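Long-range contacts in inositol-3-phosphate synthase (Caenorhabditis elegans, PDB 1VKO), which is a Rossmann-fold synthase of four-chain assembly that binds nicotinamide-adenine-dinucleotide, with a pyrophosphate bound in a lysine-rich pocket: residues S413-D418 against H435-D440; K377-D382 against L483-V488; V32-G37 against T70-R75. All coordinates share one frame; numbering follows the deposited sequence.

Contact 1: S413-D418 against H435-D440; sequences SKRAMD and HNTCED. With NAD (nicotinamide-adenine-dinucleotide), chain G; POP (pyrophosphate 2-), chain H.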
loop_
_atom_site.group_PDB
_atom_site.type_symbol
_atom_site.label_atom_id
_atom_site.label_comp_id
_atom_site.label_asym_id
_atom_site.label_seq_id
_atom_site.Cartn_x
_atom_site.Cartn_y
_atom_site.Cartn_z
ATOM N N SER A 413 -9.163 -12.548 10.014
ATOM C CA SER A 413 -8.519 -11.992 8.835
ATOM C C SER A 413 -7.368 -11.086 9.280
ATOM O O SER A 413 -7.500 -9.848 9.221
ATOM C CB SER A 413 -9.535 -11.173 8.040
ATOM O OG SER A 413 -9.142 -10.999 6.687
ATOM N N LYS A 414 -6.251 -11.656 9.749
ATOM C CA LYS A 414 -5.144 -10.761 10.196
ATOM C C LYS A 414 -4.623 -9.898 9.046
ATOM O O LYS A 414 -4.704 -10.282 7.870
ATOM C CB LYS A 414 -4.018 -11.475 11.000
ATOM C CG LYS A 414 -2.759 -11.861 10.257
ATOM C CD LYS A 414 -1.644 -10.820 10.362
ATOM C CE LYS A 414 -0.292 -11.439 9.958
ATOM N NZ LYS A 414 0.390 -12.158 11.076
ATOM N N ARG A 415 -4.122 -8.717 9.403
ATOM C CA ARG A 415 -3.633 -7.747 8.423
ATOM C C ARG A 415 -2.163 -7.454 8.702
ATOM O O ARG A 415 -1.825 -6.898 9.764
ATOM C CB ARG A 415 -4.453 -6.456 8.491
ATOM C CG ARG A 415 -5.935 -6.685 8.295
ATOM C CD ARG A 415 -6.268 -7.208 6.918
ATOM N NE ARG A 415 -7.568 -7.859 6.905
ATOM C CZ ARG A 415 -8.722 -7.233 6.656
ATOM N NH1 ARG A 415 -8.748 -5.922 6.388
ATOM N NH2 ARG A 415 -9.851 -7.932 6.659
ATOM N N ALA A 416 -1.297 -7.846 7.761
ATOM C CA ALA A 416 0.129 -7.667 7.942
ATOM C C ALA A 416 0.551 -6.459 7.112
ATOM O O ALA A 416 0.373 -6.446 5.909
ATOM C CB ALA A 416 0.904 -8.939 7.534
ATOM N N MET A 417 1.072 -5.429 7.766
ATOM C CA MET A 417 1.544 -4.236 7.062
ATOM C C MET A 417 3.024 -4.059 7.328
ATOM O O MET A 417 3.453 -3.959 8.486
ATOM C CB MET A 417 0.735 -3.003 7.470
ATOM C CG MET A 417 -0.691 -3.048 6.900
ATOM S SD MET A 417 -1.856 -1.799 7.480
ATOM C CE MET A 417 -1.320 -0.304 6.625
ATOM N N ASP A 418 3.806 -4.055 6.250
ATOM C CA ASP A 418 5.262 -4.095 6.358
ATOM C C ASP A 418 5.919 -3.031 5.515
ATOM O O ASP A 418 5.423 -2.677 4.436
ATOM C CB ASP A 418 5.811 -5.451 5.924
ATOM C CG ASP A 418 5.360 -6.593 6.825
ATOM O OD1 ASP A 418 4.140 -6.793 6.967
ATOM O OD2 ASP A 418 6.157 -7.371 7.411
ATOM N N HIS A 435 1.076 -4.868 1.818
ATOM C CA HIS A 435 -0.145 -5.199 2.578
ATOM C C HIS A 435 -0.641 -6.632 2.268
ATOM O O HIS A 435 -0.930 -6.956 1.113
ATOM C CB HIS A 435 -1.256 -4.142 2.388
ATOM C CG HIS A 435 -2.493 -4.409 3.207
ATOM N ND1 HIS A 435 -2.783 -3.721 4.370
ATOM C CD2 HIS A 435 -3.511 -5.293 3.033
ATOM C CE1 HIS A 435 -3.920 -4.171 4.880
ATOM N NE2 HIS A 435 -4.383 -5.125 4.089
ATOM N N ASN A 436 -0.763 -7.446 3.325
ATOM C CA ASN A 436 -0.955 -8.895 3.267
ATOM C C ASN A 436 -2.155 -9.420 4.086
ATOM O O ASN A 436 -2.061 -9.573 5.308
ATOM C CB ASN A 436 0.293 -9.568 3.817
ATOM C CG ASN A 436 0.350 -11.052 3.519
ATOM O OD1 ASN A 436 -0.507 -11.598 2.806
ATOM N ND2 ASN A 436 1.388 -11.727 4.059
ATOM N N THR A 437 -3.250 -9.756 3.409
ATOM C CA THR A 437 -4.451 -10.294 4.068
ATOM C C THR A 437 -4.259 -11.792 4.386
ATOM O O THR A 437 -4.250 -12.634 3.475
ATOM C CB THR A 437 -5.672 -10.042 3.194
ATOM O OG1 THR A 437 -5.806 -8.635 2.985
ATOM C CG2 THR A 437 -6.994 -10.409 3.946
ATOM N N CYS A 438 -4.052 -12.096 5.676
ATOM C CA CYS A 438 -3.702 -13.462 6.168
ATOM C C CYS A 438 -4.877 -14.093 6.908
ATOM O O CYS A 438 -5.195 -13.735 8.060
ATOM C CB CYS A 438 -2.499 -13.433 7.109
ATOM S SG CYS A 438 -0.998 -12.889 6.293
ATOM N N GLU A 439 -5.536 -15.025 6.244
ATOM C CA GLU A 439 -6.642 -15.729 6.878
ATOM C C GLU A 439 -6.006 -16.729 7.812
ATOM O O GLU A 439 -5.807 -17.892 7.445
ATOM C CB GLU A 439 -7.489 -16.375 5.797
ATOM C CG GLU A 439 -7.957 -15.391 4.733
ATOM C CD GLU A 439 -8.834 -14.253 5.278
ATOM O OE1 GLU A 439 -9.176 -14.250 6.489
ATOM O OE2 GLU A 439 -9.184 -13.341 4.482
ATOM N N ASP A 440 -5.618 -16.263 9.005
ATOM C CA ASP A 440 -4.668 -17.026 9.833
ATOM C C ASP A 440 -4.971 -18.525 9.929
ATOM O O ASP A 440 -4.078 -19.351 9.742
ATOM C CB ASP A 440 -4.585 -16.444 11.237
ATOM C CG ASP A 440 -3.702 -15.217 11.305
ATOM O OD1 ASP A 440 -2.788 -15.045 10.441
ATOM O OD2 ASP A 440 -3.873 -14.359 12.196
HETATM P PA NAD G . -7.497 -19.710 19.558
HETATM O O1A NAD G . -7.788 -18.890 20.722
HETATM O O2A NAD G . -8.652 -19.659 18.646
HETATM O O5B NAD G . -7.152 -21.167 20.082
HETATM C C5B NAD G . -6.709 -21.361 21.392
HETATM C C4B NAD G . -7.565 -22.453 22.005
HETATM O O4B NAD G . -6.798 -23.119 22.983
HETATM C C3B NAD G . -8.778 -21.907 22.704
HETATM O O3B NAD G . -9.782 -22.882 22.471
HETATM C C2B NAD G . -8.472 -21.969 24.173
HETATM O O2B NAD G . -9.667 -22.466 24.772
HETATM C C1B NAD G . -7.423 -23.076 24.232
HETATM N N9A NAD G . -6.458 -23.122 25.360
HETATM C C8A NAD G . -5.834 -22.113 26.028
HETATM N N7A NAD G . -5.062 -22.658 26.995
HETATM C C5A NAD G . -5.165 -24.000 26.982
HETATM C C6A NAD G . -4.627 -25.033 27.769
HETATM N N6A NAD G . -3.839 -24.819 28.836
HETATM N N1A NAD G . -4.980 -26.327 27.486
HETATM C C2A NAD G . -5.860 -26.606 26.482
HETATM N N3A NAD G . -6.401 -25.590 25.763
HETATM C C4A NAD G . -6.066 -24.300 25.980
HETATM O O3 NAD G . -6.127 -19.256 18.820
HETATM P PN NAD G . -5.710 -19.921 17.434
HETATM O O1N NAD G . -6.357 -21.258 17.379
HETATM O O2N NAD G . -5.990 -18.946 16.378
HETATM O O5D NAD G . -4.128 -20.258 17.563
HETATM C C5D NAD G . -3.612 -20.908 18.712
HETATM C C4D NAD G . -2.103 -20.692 18.937
HETATM O O4D NAD G . -1.393 -20.895 17.740
HETATM C C3D NAD G . -1.736 -19.287 19.428
HETATM O O3D NAD G . -0.734 -19.401 20.400
HETATM C C2D NAD G . -1.053 -18.668 18.235
HETATM O O2D NAD G . -0.041 -17.720 18.536
HETATM C C1D NAD G . -0.424 -19.880 17.603
HETATM N N1N NAD G . -0.093 -19.482 16.240
HETATM C C2N NAD G . -1.082 -19.127 15.377
HETATM C C3N NAD G . -0.741 -18.728 14.104
HETATM C C7N NAD G . -1.840 -18.726 13.110
HETATM O O7N NAD G . -3.123 -19.027 13.628
HETATM N N7N NAD G . -1.580 -18.476 11.821
HETATM C C4N NAD G . 0.603 -18.699 13.685
HETATM C C5N NAD G . 1.590 -19.044 14.581
HETATM C C6N NAD G . 1.232 -19.432 15.881
HETATM P P1 POP H . 3.053 -14.903 10.668
HETATM O O1 POP H . 3.668 -15.889 9.686
HETATM O O2 POP H . 1.883 -14.198 10.022
HETATM O O3 POP H . 4.096 -13.866 11.057
HETATM O O POP H . 2.490 -15.721 11.964
HETATM P P2 POP H . 1.739 -15.094 13.269
HETATM O O4 POP H . 0.239 -15.319 13.098
HETATM O O5 POP H . 2.273 -15.791 14.512
HETATM O O6 POP H . 1.920 -13.588 13.491
#

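Contact 2: K377-D382 against L483-V488; sequences KSSVVD and LKAPVV. With POP (pyrophosphate 2-), chain H.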
loop_
_atom_site.group_PDB
_atom_site.type_symbol
_atom_site.label_atom_id
_atom_site.label_comp_id
_atom_site.label_asym_id
_atom_site.label_seq_id
_atom_site.Cartn_x
_atom_site.Cartn_y
_atom_site.Cartn_z
ATOM N N LYS A 377 9.040 -13.784 15.884
ATOM C CA LYS A 377 8.878 -12.969 14.663
ATOM C C LYS A 377 10.163 -12.150 14.288
ATOM O O LYS A 377 10.525 -12.032 13.100
ATOM C CB LYS A 377 7.633 -12.057 14.782
ATOM C CG LYS A 377 6.255 -12.797 14.742
ATOM C CD LYS A 377 5.086 -11.821 14.948
ATOM C CE LYS A 377 4.700 -11.060 13.661
ATOM N NZ LYS A 377 3.516 -11.652 12.927
ATOM N N SER A 378 10.833 -11.610 15.312
ATOM C CA SER A 378 12.012 -10.750 15.156
ATOM C C SER A 378 13.283 -11.525 14.792
ATOM O O SER A 378 14.260 -10.926 14.344
ATOM C CB SER A 378 12.263 -9.944 16.447
ATOM O OG SER A 378 11.396 -8.815 16.579
ATOM N N SER A 379 13.272 -12.846 14.987
ATOM C CA SER A 379 14.511 -13.669 14.939
ATOM C C SER A 379 15.016 -14.130 13.550
ATOM O O SER A 379 16.158 -14.588 13.444
ATOM C CB SER A 379 14.390 -14.886 15.892
ATOM O OG SER A 379 13.586 -15.944 15.353
ATOM N N VAL A 380 14.184 -13.995 12.509
ATOM C CA VAL A 380 14.396 -14.686 11.212
ATOM C C VAL A 380 15.417 -14.089 10.198
ATOM O O VAL A 380 15.643 -14.666 9.114
ATOM C CB VAL A 380 13.047 -14.993 10.475
ATOM C CG1 VAL A 380 12.297 -16.096 11.170
ATOM C CG2 VAL A 380 12.185 -13.733 10.313
ATOM N N VAL A 381 16.031 -12.958 10.543
ATOM C CA VAL A 381 17.059 -12.357 9.678
ATOM C C VAL A 381 18.478 -12.338 10.331
ATOM O O VAL A 381 19.318 -11.468 10.037
ATOM C CB VAL A 381 16.603 -10.956 9.156
ATOM C CG1 VAL A 381 16.521 -9.944 10.285
ATOM C CG2 VAL A 381 17.530 -10.452 8.048
ATOM N N ASP A 382 18.739 -13.307 11.208
ATOM C CA ASP A 382 20.026 -13.374 11.893
ATOM C C ASP A 382 21.044 -14.116 11.049
ATOM O O ASP A 382 22.109 -13.568 10.730
ATOM C CB ASP A 382 19.892 -14.022 13.270
ATOM C CG ASP A 382 19.090 -13.169 14.247
ATOM O OD1 ASP A 382 19.151 -11.909 14.178
ATOM O OD2 ASP A 382 18.383 -13.693 15.134
ATOM N N LEU A 483 8.097 -23.435 10.650
ATOM C CA LEU A 483 8.205 -22.843 11.985
ATOM C C LEU A 483 9.034 -21.570 11.994
ATOM O O LEU A 483 10.007 -21.474 11.242
ATOM C CB LEU A 483 8.781 -23.875 12.962
ATOM C CG LEU A 483 7.934 -25.138 13.218
ATOM C CD1 LEU A 483 8.789 -26.196 13.894
ATOM C CD2 LEU A 483 6.606 -24.874 13.989
ATOM N N LYS A 484 8.649 -20.625 12.860
ATOM C CA LYS A 484 9.211 -19.282 12.895
ATOM C C LYS A 484 10.515 -19.243 13.613
ATOM O O LYS A 484 11.431 -18.521 13.196
ATOM C CB LYS A 484 8.324 -18.335 13.665
ATOM C CG LYS A 484 7.319 -17.630 12.844
ATOM C CD LYS A 484 6.828 -16.406 13.615
ATOM C CE LYS A 484 5.439 -16.062 13.134
ATOM N NZ LYS A 484 4.409 -17.045 13.613
ATOM N N ALA A 485 10.558 -20.016 14.706
ATOM C CA ALA A 485 11.636 -19.994 15.682
ATOM C C ALA A 485 12.098 -21.416 15.913
ATOM O O ALA A 485 11.863 -22.026 16.973
ATOM C CB ALA A 485 11.164 -19.360 16.969
ATOM N N PRO A 486 12.782 -21.950 14.915
ATOM C CA PRO A 486 13.081 -23.378 14.921
ATOM C C PRO A 486 14.070 -23.753 16.051
ATOM O O PRO A 486 15.073 -23.052 16.307
ATOM C CB PRO A 486 13.622 -23.655 13.511
ATOM C CG PRO A 486 13.829 -22.310 12.851
ATOM C CD PRO A 486 13.350 -21.244 13.752
ATOM N N VAL A 487 13.695 -24.803 16.765
ATOM C CA VAL A 487 14.499 -25.441 17.751
ATOM C C VAL A 487 15.306 -26.507 16.974
ATOM O O VAL A 487 14.777 -27.209 16.089
ATOM C CB VAL A 487 13.583 -26.071 18.831
ATOM C CG1 VAL A 487 14.396 -26.808 19.928
ATOM C CG2 VAL A 487 12.715 -24.989 19.466
ATOM N N VAL A 488 16.596 -26.601 17.285
ATOM C CA VAL A 488 17.508 -27.427 16.506
ATOM C C VAL A 488 18.461 -28.212 17.431
ATOM O O VAL A 488 18.775 -27.758 18.552
ATOM C CB VAL A 488 18.319 -26.576 15.493
ATOM C CG1 VAL A 488 17.390 -25.811 14.529
ATOM C CG2 VAL A 488 19.330 -25.644 16.226
HETATM P P1 POP H . 3.053 -14.903 10.668
HETATM O O1 POP H . 3.668 -15.889 9.686
HETATM O O2 POP H . 1.883 -14.198 10.022
HETATM O O3 POP H . 4.096 -13.866 11.057
HETATM O O POP H . 2.490 -15.721 11.964
HETATM P P2 POP H . 1.739 -15.094 13.269
HETATM O O4 POP H . 0.239 -15.319 13.098
HETATM O O5 POP H . 2.273 -15.791 14.512
HETATM O O6 POP H . 1.920 -13.588 13.491
#

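Contact 3: V32-G37 against T70-R75; sequences VKLEDG and TVLKPR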
loop_
_atom_site.group_PDB
_atom_site.type_symbol
_atom_site.label_atom_id
_atom_site.label_comp_id
_atom_site.label_asym_id
_atom_site.label_seq_id
_atom_site.Cartn_x
_atom_site.Cartn_y
_atom_site.Cartn_z
ATOM N N VAL A 32 19.732 -49.053 -4.335
ATOM C CA VAL A 32 18.439 -49.103 -3.678
ATOM C C VAL A 32 17.939 -50.541 -3.690
ATOM O O VAL A 32 18.027 -51.227 -4.711
ATOM C CB VAL A 32 17.405 -48.201 -4.396
ATOM C CG1 VAL A 32 15.990 -48.455 -3.859
ATOM C CG2 VAL A 32 17.769 -46.749 -4.230
ATOM N N LYS A 33 17.399 -50.990 -2.560
ATOM C CA LYS A 33 16.920 -52.351 -2.440
ATOM C C LYS A 33 15.639 -52.354 -1.619
ATOM O O LYS A 33 15.623 -51.848 -0.495
ATOM C CB LYS A 33 18.025 -53.236 -1.813
ATOM C CG LYS A 33 17.569 -54.548 -1.199
ATOM C CD LYS A 33 18.699 -55.592 -1.191
ATOM C CE LYS A 33 18.534 -56.600 -0.047
ATOM N NZ LYS A 33 19.430 -57.793 -0.193
ATOM N N LEU A 34 14.563 -52.899 -2.184
ATOM C CA LEU A 34 13.383 -53.207 -1.382
ATOM C C LEU A 34 13.519 -54.599 -0.765
ATOM O O LEU A 34 13.856 -55.578 -1.450
ATOM C CB LEU A 34 12.075 -53.092 -2.184
ATOM C CG LEU A 34 10.743 -52.936 -1.415
ATOM C CD1 LEU A 34 9.766 -52.133 -2.237
ATOM C CD2 LEU A 34 10.081 -54.257 -0.990
ATOM N N GLU A 35 13.278 -54.661 0.542
ATOM C CA GLU A 35 13.072 -55.906 1.228
ATOM C C GLU A 35 12.188 -55.657 2.430
ATOM O O GLU A 35 12.503 -54.810 3.262
ATOM C CB GLU A 35 14.401 -56.503 1.676
ATOM C CG GLU A 35 14.471 -58.011 1.447
ATOM C CD GLU A 35 15.622 -58.683 2.176
ATOM O OE1 GLU A 35 16.314 -58.008 2.980
ATOM O OE2 GLU A 35 15.823 -59.894 1.949
ATOM N N ASP A 36 11.079 -56.394 2.499
ATOM C CA ASP A 36 10.190 -56.431 3.672
ATOM C C ASP A 36 9.374 -55.148 3.850
ATOM O O ASP A 36 9.007 -54.785 4.970
ATOM C CB ASP A 36 10.971 -56.754 4.969
ATOM C CG ASP A 36 11.620 -58.147 4.958
ATOM O OD1 ASP A 36 12.288 -58.514 3.964
ATOM O OD2 ASP A 36 11.534 -58.938 5.924
ATOM N N GLY A 37 9.084 -54.468 2.744
ATOM C CA GLY A 37 8.321 -53.212 2.784
ATOM C C GLY A 37 9.060 -52.011 3.380
ATOM O O GLY A 37 8.436 -50.991 3.717
ATOM N N THR A 70 13.882 -46.738 4.865
ATOM C CA THR A 70 12.607 -46.049 5.002
ATOM C C THR A 70 11.445 -47.001 4.987
ATOM O O THR A 70 11.149 -47.574 3.946
ATOM C CB THR A 70 12.400 -45.037 3.850
ATOM O OG1 THR A 70 13.453 -44.069 3.858
ATOM C CG2 THR A 70 11.140 -44.197 4.103
ATOM N N VAL A 71 10.743 -47.151 6.108
ATOM C CA VAL A 71 9.522 -47.948 6.067
ATOM C C VAL A 71 8.558 -47.297 5.070
ATOM O O VAL A 71 8.342 -46.083 5.098
ATOM C CB VAL A 71 8.888 -48.168 7.460
ATOM C CG1 VAL A 71 7.596 -49.018 7.350
ATOM C CG2 VAL A 71 9.888 -48.854 8.408
ATOM N N LEU A 72 8.031 -48.088 4.142
ATOM C CA LEU A 72 7.232 -47.524 3.054
ATOM C C LEU A 72 5.742 -47.415 3.350
ATOM O O LEU A 72 5.052 -46.630 2.707
ATOM C CB LEU A 72 7.432 -48.306 1.752
ATOM C CG LEU A 72 8.745 -48.188 0.974
ATOM C CD1 LEU A 72 8.680 -49.071 -0.254
ATOM C CD2 LEU A 72 9.054 -46.770 0.557
ATOM N N LYS A 73 5.231 -48.215 4.283
ATOM C CA LYS A 73 3.824 -48.084 4.656
ATOM C C LYS A 73 3.693 -47.122 5.822
ATOM O O LYS A 73 4.279 -47.367 6.875
ATOM C CB LYS A 73 3.165 -49.421 4.989
ATOM C CG LYS A 73 1.652 -49.370 4.834
ATOM C CD LYS A 73 0.923 -50.090 5.954
ATOM C CE LYS A 73 0.656 -51.549 5.620
ATOM N NZ LYS A 73 -0.063 -52.280 6.723
ATOM N N PRO A 74 2.980 -46.008 5.622
ATOM C CA PRO A 74 2.708 -45.085 6.718
ATOM C C PRO A 74 1.947 -45.799 7.827
ATOM O O PRO A 74 1.048 -46.588 7.544
ATOM C CB PRO A 74 1.879 -43.983 6.047
ATOM C CG PRO A 74 2.348 -44.017 4.607
ATOM C CD PRO A 74 2.452 -45.493 4.340
ATOM N N ARG A 75 2.349 -45.539 9.075
ATOM C CA ARG A 75 1.710 -46.134 10.246
ATOM C C ARG A 75 0.348 -45.494 10.553
ATOM O O ARG A 75 0.078 -44.346 10.144
ATOM C CB ARG A 75 2.625 -46.001 11.454
ATOM C CG ARG A 75 3.684 -47.085 11.544
ATOM C CD ARG A 75 4.959 -46.767 10.769
ATOM N NE ARG A 75 6.023 -47.750 11.008
ATOM C CZ ARG A 75 7.146 -47.506 11.664
ATOM N NH1 ARG A 75 7.399 -46.304 12.175
ATOM N NH2 ARG A 75 8.032 -48.464 11.799
#

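Contact 1: S413-D418 against H435-D440
Ser413 OG donates to Glu439 OE2 at 3.2 Å, reaching the syn side of the carboxylate from 33° out of its plane. The same OG accepts a hydrogen bond from Arg415 NH2 at 3.1 Å, so one hydroxyl is held by an acid across the hairpin and a guanidinium two residues on along its own strand. The motif is a beta hairpin whose antiparallel strands, 413-423 and 429-439, belong to a mixed sheet, with 429-439 its outermost strand within the chain. Lys414 with Cys438 and Ala416 with Asn436 are its hydrogen-bonded pairs. Cys438 N to Lys414 O is nearly straight, whereas the return bond from Lys414 N to Cys438 O is bent and weak.

Arg415, Met417, His435 and Thr437 lie on the same sheet face as Ser413. The His435 side chain leaves with CG anti to the backbone N (chi1 -177°) and crosses Met417, ND1 lying 3.4 Å from Met417 CG. The Met417 sulfur sits at the ring edge. His435 ND1 is buried without a polar partner in the model. The edge strand pairs through His435, Asn436 and Thr437 with a strand of the second subunit, so the sheet continues across that interface. Arg415 NH1 makes a salt bridge to Glu419 of the third subunit.

On the other face Lys414 NZ donates to pyrophosphate O2 at 2.7 Å. The Lys414 and Asp440 side chains cross at about a right angle, with Lys414 CB 3.1 Å from Asp440 OD2. Lys414 NZ and Asp440 OD1 are 4.3 Å apart, too far for a salt bridge, though their opposite charges may attract. The Asp440 side chain is about 4 Å from a potassium ion. Asp440 O takes a weak hydrogen bond from N7N of nicotinamide-adenine-dinucleotide, at 3.4 Å.

Contact 2: K377-D382 against L483-V488
Lys377 and Lys484 run side by side in the same direction, and Lys377 CG meets Lys484 CE at 3.7 Å. Both amines end on the same pyrophosphate. Lys377 NZ donates to pyrophosphate O6 at 2.6 Å and, less closely, to O3. Lys484 NZ gives one bond to pyrophosphate O5 at 2.6 Å and another to the bridging O. Lys484 NZ also donates to Phe325 O. Lys377 NZ and Lys484 NZ stay 5.5 Å apart, and the anion between them probably balances their charge. Lys377 reaches it through bends late in its chain, with chi3 at 81° and chi4 at 98°. Lys484 is extended until chi4, where it turns.

This is one wall of the lysine-rich pyrophosphate pocket, formed where helix 367-378 and the residues after Lys377 meet a loop without regular structure. From Ser379 to Asp382 the chain makes a type I beta turn. Val380 sits within it and brings CG1 to 3.3 Å from Lys484 O. Ser379 also points toward the loop, but its OG makes a weak hydrogen bond to Ser376 O and none to Lys484 O.

Further out, backbone bonds from Lys484 to Asp324 and from Ala485 to Asp323 fix the loop. Thr330 of helix 329-342 touches Lys377, Val380 and Lys484.

Contact 3: V32-G37 against T70-R75
Gly37 O accepts a hydrogen bond from Leu72 N at 3.0 Å. The bond is nearly straight, with an N-H...O angle of 164°, and the donor lies in the carbonyl plane. This is the close part of the contact. Leu72 starts its side chain toward the other segment, and Leu72 CB rests 3.5 Å from the same Gly37 O. Backbone and side chain of one residue thus both approach a single carbonyl oxygen.

The other part is looser and faces solvent. Leu34 is exposed, and it meets Leu72 through one methyl pair, CD1 to CD1 at 3.8 Å. Its CG lies anti to the backbone N (chi1 -161°), which lets the branch reach across to the second leucine. Leu72 is better covered, because Leu39 and Pro147 also pack on it.

Asp36 and Gly37 both have positive phi, with values close to those of a type I' turn. They link strand 32-35 to strand 38-53. The bond to Leu72 carries on the pairing that joins Thr70 to Leu39, just past the end of strand 56-71. Strands 32-35, 38-53 and 56-71 follow one another as an antiparallel meander, with 32-35 at the edge of the chain's five-stranded antiparallel sheet.

Contacts 1 and 2 are buried and meet at one pyrophosphate. Their centres are about 19 Å apart, yet Lys414 NZ of contact 1 comes within 3.7 Å of Lys377 NZ of contact 2 beside that anion. Contact 1 rests on regular strand pairing and adjoins two other subunits. Contact 2 has no hydrogen bond between its segments and is touched by no other chain; the shared ligand bridges it. Contact 3 is a surface contact in a different, antiparallel sheet, with no ligand and no other chain against it. The three contacts share no strand or helix. The nearest atoms of contact 3 are about 20 Å from contact 2 and about 25 Å from contact 1.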